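Local coordinates for protein arylesterase (PDB 3DCI) that probably hydrolyses ester bonds as a zinc-binding member of the GDSL-like (SGNH) hydrolase family, at residues A[121-126]-A[172-177]. Residues are numbered along the deposited sequence; the frame is centred on the assembly and turned at random. Where two conformers were deposited one is given.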
ATOM      1  N   ARG A 121     -13.878  -4.694 -19.684  1.00 28.84           N
ATOM      2  CA  ARG A 121     -13.437  -4.639 -21.087  1.00 28.81           C
ATOM      3  C   ARG A 121     -12.022  -5.189 -21.306  1.00 28.05           C
ATOM      4  O   ARG A 121     -11.233  -5.271 -20.391  1.00 26.69           O
ATOM      5  CB  ARG A 121     -13.490  -3.200 -21.594  1.00 28.37           C
ATOM      6  CG  ARG A 121     -14.903  -2.634 -21.723  1.00 30.56           C
ATOM      7  CD  ARG A 121     -14.859  -1.196 -22.205  1.00 31.96           C
ATOM      8  NE  ARG A 121     -14.196  -1.079 -23.509  1.00 35.12           N
ATOM      9  CZ  ARG A 121     -14.845  -1.080 -24.685  1.00 38.58           C
ATOM     10  NH1 ARG A 121     -16.183  -1.180 -24.738  1.00 40.40           N
ATOM     11  NH2 ARG A 121     -14.168  -0.964 -25.829  1.00 37.91           N
ATOM     12  N   ALA A 122     -11.715  -5.515 -22.552  1.00 28.19           N
ATOM     13  CA  ALA A 122     -10.439  -6.113 -22.922  1.00 28.73           C
ATOM     14  C   ALA A 122      -9.246  -5.146 -22.817  1.00 29.02           C
ATOM     15  O   ALA A 122      -8.099  -5.608 -22.631  1.00 28.87           O
ATOM     16  CB  ALA A 122     -10.534  -6.686 -24.329  1.00 28.30           C
ATOM     17  N   GLU A 123      -9.516  -3.835 -22.926  1.00 29.21           N
ATOM     18  CA  GLU A 123      -8.465  -2.789 -22.911  1.00 29.65           C
ATOM     19  C   GLU A 123      -7.586  -2.936 -21.686  1.00 28.98           C
ATOM     20  O   GLU A 123      -6.359  -2.872 -21.779  1.00 28.93           O
ATOM     21  CB  GLU A 123      -9.029  -1.347 -22.909  1.00 30.08           C
ATOM     22  CG  GLU A 123      -9.450  -0.757 -24.257  1.00 32.54           C
ATOM     23  CD  GLU A 123     -10.882  -1.140 -24.674  1.00 35.42           C
ATOM     24  OE1 GLU A 123     -11.497  -1.989 -23.980  1.00 36.12           O
ATOM     25  OE2 GLU A 123     -11.378  -0.600 -25.698  1.00 33.79           O
ATOM     26  N   ALA A 124      -8.223  -3.097 -20.528  1.00 28.14           N
ATOM     27  CA  ALA A 124      -7.484  -3.235 -19.283  1.00 27.23           C
ATOM     28  C   ALA A 124      -6.590  -4.491 -19.270  1.00 26.34           C
ATOM     29  O   ALA A 124      -5.488  -4.480 -18.693  1.00 26.23           O
ATOM     30  CB  ALA A 124      -8.467  -3.224 -18.055  1.00 26.85           C
ATOM     31  N   ALA A 125      -7.059  -5.570 -19.888  1.00 25.58           N
ATOM     32  CA  ALA A 125      -6.277  -6.793 -19.951  1.00 25.39           C
ATOM     33  C   ALA A 125      -5.049  -6.627 -20.839  1.00 25.12           C
ATOM     34  O   ALA A 125      -3.960  -7.034 -20.434  1.00 23.28           O
ATOM     35  CB  ALA A 125      -7.106  -7.983 -20.403  1.00 24.68           C
ATOM     36  N   VAL A 126      -5.208  -6.050 -22.029  1.00 25.32           N
ATOM     37  CA  VAL A 126      -4.038  -5.842 -22.904  1.00 26.13           C
ATOM     38  C   VAL A 126      -3.000  -4.845 -22.285  1.00 26.34           C
ATOM     39  O   VAL A 126      -1.800  -5.094 -22.345  1.00 26.10           O
ATOM     40  CB  VAL A 126      -4.423  -5.453 -24.368  1.00 26.31           C
ATOM     41  CG1 VAL A 126      -4.983  -4.079 -24.452  1.00 28.15           C
ATOM     42  CG2 VAL A 126      -3.187  -5.584 -25.300  1.00 26.81           C
ATOM     43  N   ILE A 172     -19.083 -11.863 -22.798  1.00 29.59           N
ATOM     44  CA  ILE A 172     -18.532 -12.826 -23.753  1.00 29.57           C
ATOM     45  C   ILE A 172     -17.741 -12.127 -24.855  1.00 29.26           C
ATOM     46  O   ILE A 172     -16.609 -12.496 -25.153  1.00 29.15           O
ATOM     47  CB  ILE A 172     -19.645 -13.679 -24.402  1.00 29.71           C
ATOM     48  CG1 ILE A 172     -20.243 -14.633 -23.371  1.00 29.67           C
ATOM     49  CG2 ILE A 172     -19.092 -14.495 -25.592  1.00 29.37           C
ATOM     50  CD1 ILE A 172     -21.410 -15.482 -23.912  1.00 29.92           C
ATOM     51  N   GLU A 173     -18.349 -11.093 -25.428  1.00 28.95           N
ATOM     52  CA  GLU A 173     -17.735 -10.413 -26.562  0.50 28.89           C
ATOM     53  C   GLU A 173     -16.408  -9.759 -26.173  1.00 28.53           C
ATOM     54  O   GLU A 173     -15.471  -9.757 -26.977  1.00 28.16           O
ATOM     55  CB  GLU A 173     -18.705  -9.434 -27.230  0.50 28.83           C
ATOM     56  CG  GLU A 173     -19.736 -10.139 -28.141  0.50 29.38           C
ATOM     57  CD  GLU A 173     -20.508  -9.188 -29.051  0.50 29.86           C
ATOM     58  OE1 GLU A 173     -20.060  -8.038 -29.249  0.50 31.36           O
ATOM     59  OE2 GLU A 173     -21.570  -9.593 -29.586  0.50 31.83           O
ATOM     60  N   GLN A 174     -16.297  -9.254 -24.947  1.00 27.88           N
ATOM     61  CA  GLN A 174     -15.019  -8.708 -24.485  1.00 28.44           C
ATOM     62  C   GLN A 174     -13.949  -9.792 -24.309  1.00 28.12           C
ATOM     63  O   GLN A 174     -12.811  -9.567 -24.669  1.00 27.02           O
ATOM     64  CB  GLN A 174     -15.175  -7.925 -23.185  1.00 27.98           C
ATOM     65  CG  GLN A 174     -16.006  -6.646 -23.363  1.00 29.15           C
ATOM     66  CD  GLN A 174     -15.375  -5.670 -24.342  1.00 29.78           C
ATOM     67  OE1 GLN A 174     -14.166  -5.442 -24.310  1.00 31.65           O
ATOM     68  NE2 GLN A 174     -16.188  -5.091 -25.212  1.00 29.39           N
ATOM     69  N   SER A 175     -14.316 -10.944 -23.741  1.00 28.64           N
ATOM     70  CA  SER A 175     -13.386 -12.056 -23.580  1.00 29.38           C
ATOM     71  C   SER A 175     -12.838 -12.537 -24.931  1.00 29.86           C
ATOM     72  O   SER A 175     -11.703 -13.009 -25.009  1.00 28.82           O
ATOM     73  CB  SER A 175     -14.061 -13.219 -22.859  1.00 29.07           C
ATOM     74  OG  SER A 175     -15.080 -13.799 -23.659  1.00 30.62           O
HETATM   75  N   MSE A 176     -13.663 -12.409 -25.980  1.00 30.59           N
HETATM   76  CA  MSE A 176     -13.300 -12.839 -27.329  0.70 31.43           C
HETATM   77  C   MSE A 176     -12.316 -11.876 -27.992  1.00 30.73           C
HETATM   78  O   MSE A 176     -11.705 -12.200 -29.019  1.00 31.23           O
HETATM   79  CB  MSE A 176     -14.557 -12.963 -28.198  0.70 31.78           C
HETATM   80  CG  MSE A 176     -15.474 -14.141 -27.858  0.70 32.36           C
HETATM   81 SE   MSE A 176     -17.029 -14.108 -29.019  0.60 39.15          SE
HETATM   82  CE  MSE A 176     -17.905 -15.778 -28.494  0.70 34.88           C
ATOM     83  N   ARG A 177     -12.162 -10.687 -27.420  1.00 30.01           N
ATOM     84  CA  ARG A 177     -11.200  -9.710 -27.909  1.00 29.85           C
ATOM     85  C   ARG A 177      -9.777  -9.982 -27.408  1.00 28.81           C
ATOM     86  O   ARG A 177      -8.818  -9.396 -27.908  1.00 27.85           O
ATOM     87  CB  ARG A 177     -11.600  -8.284 -27.496  1.00 29.67           C
ATOM     88  CG  ARG A 177     -12.877  -7.708 -28.132  1.00 30.35           C
ATOM     89  CD  ARG A 177     -13.168  -6.313 -27.520  1.00 30.96           C
ATOM     90  NE  ARG A 177     -12.169  -5.307 -27.922  1.00 33.30           N
ATOM     91  CZ  ARG A 177     -11.899  -4.160 -27.276  1.00 33.93           C
ATOM     92  NH1 ARG A 177     -12.536  -3.820 -26.149  1.00 33.79           N
ATOM     93  NH2 ARG A 177     -10.971  -3.327 -27.762  1.00 31.95           N
TER
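Glu123 faces Arg177 in a salt bridge, with Arg177 NH1 3.0 Å from Glu123 OE1 and two longer, weak bonds reaching OE2. The carboxylate also takes a side-on, two-nitrogen grip from Arg121: NH2 meets the syn lone pair of Glu123 OE2 at 2.8 Å, almost straight (175°), while NE reaches OE1. Arg121 NE and Arg177 NH1 approach OE1 from opposite faces of the carboxylate. One acid thus joins two arginines; Arg121 NH2 and Arg177 NH1, both donors, come within 3.3 Å without bonding to each other, and the carboxylate probably balances the two positive charges.

Gln174 adds a neutral acceptor. Its chain bends at chi2 (-61°), bringing OE1 to 3.0 Å from Ala122 N, in the carbonyl plane. The same oxygen accepts Arg177 NH1 at 2.9 Å, so a single amide ties the backbone N-H of Ala122 to the arginine and helps fix that guanidinium.

Nonpolar contact centres on Ala122, whose small methyl lies over one face of the Arg177 guanidinium and touches Arg177 CB at 3.7 Å; Ala122 also touches Leu181 of helix 178-189. Pro116 and Gly169 of a second subunit pack on Arg121 and Glu123.

This surface salt-bridge network, with the Gln174 bonds beside it, ties the N-terminal part of helix 122-138 to residues 174-177 of the SGNH-hydrolase alpha/beta fold.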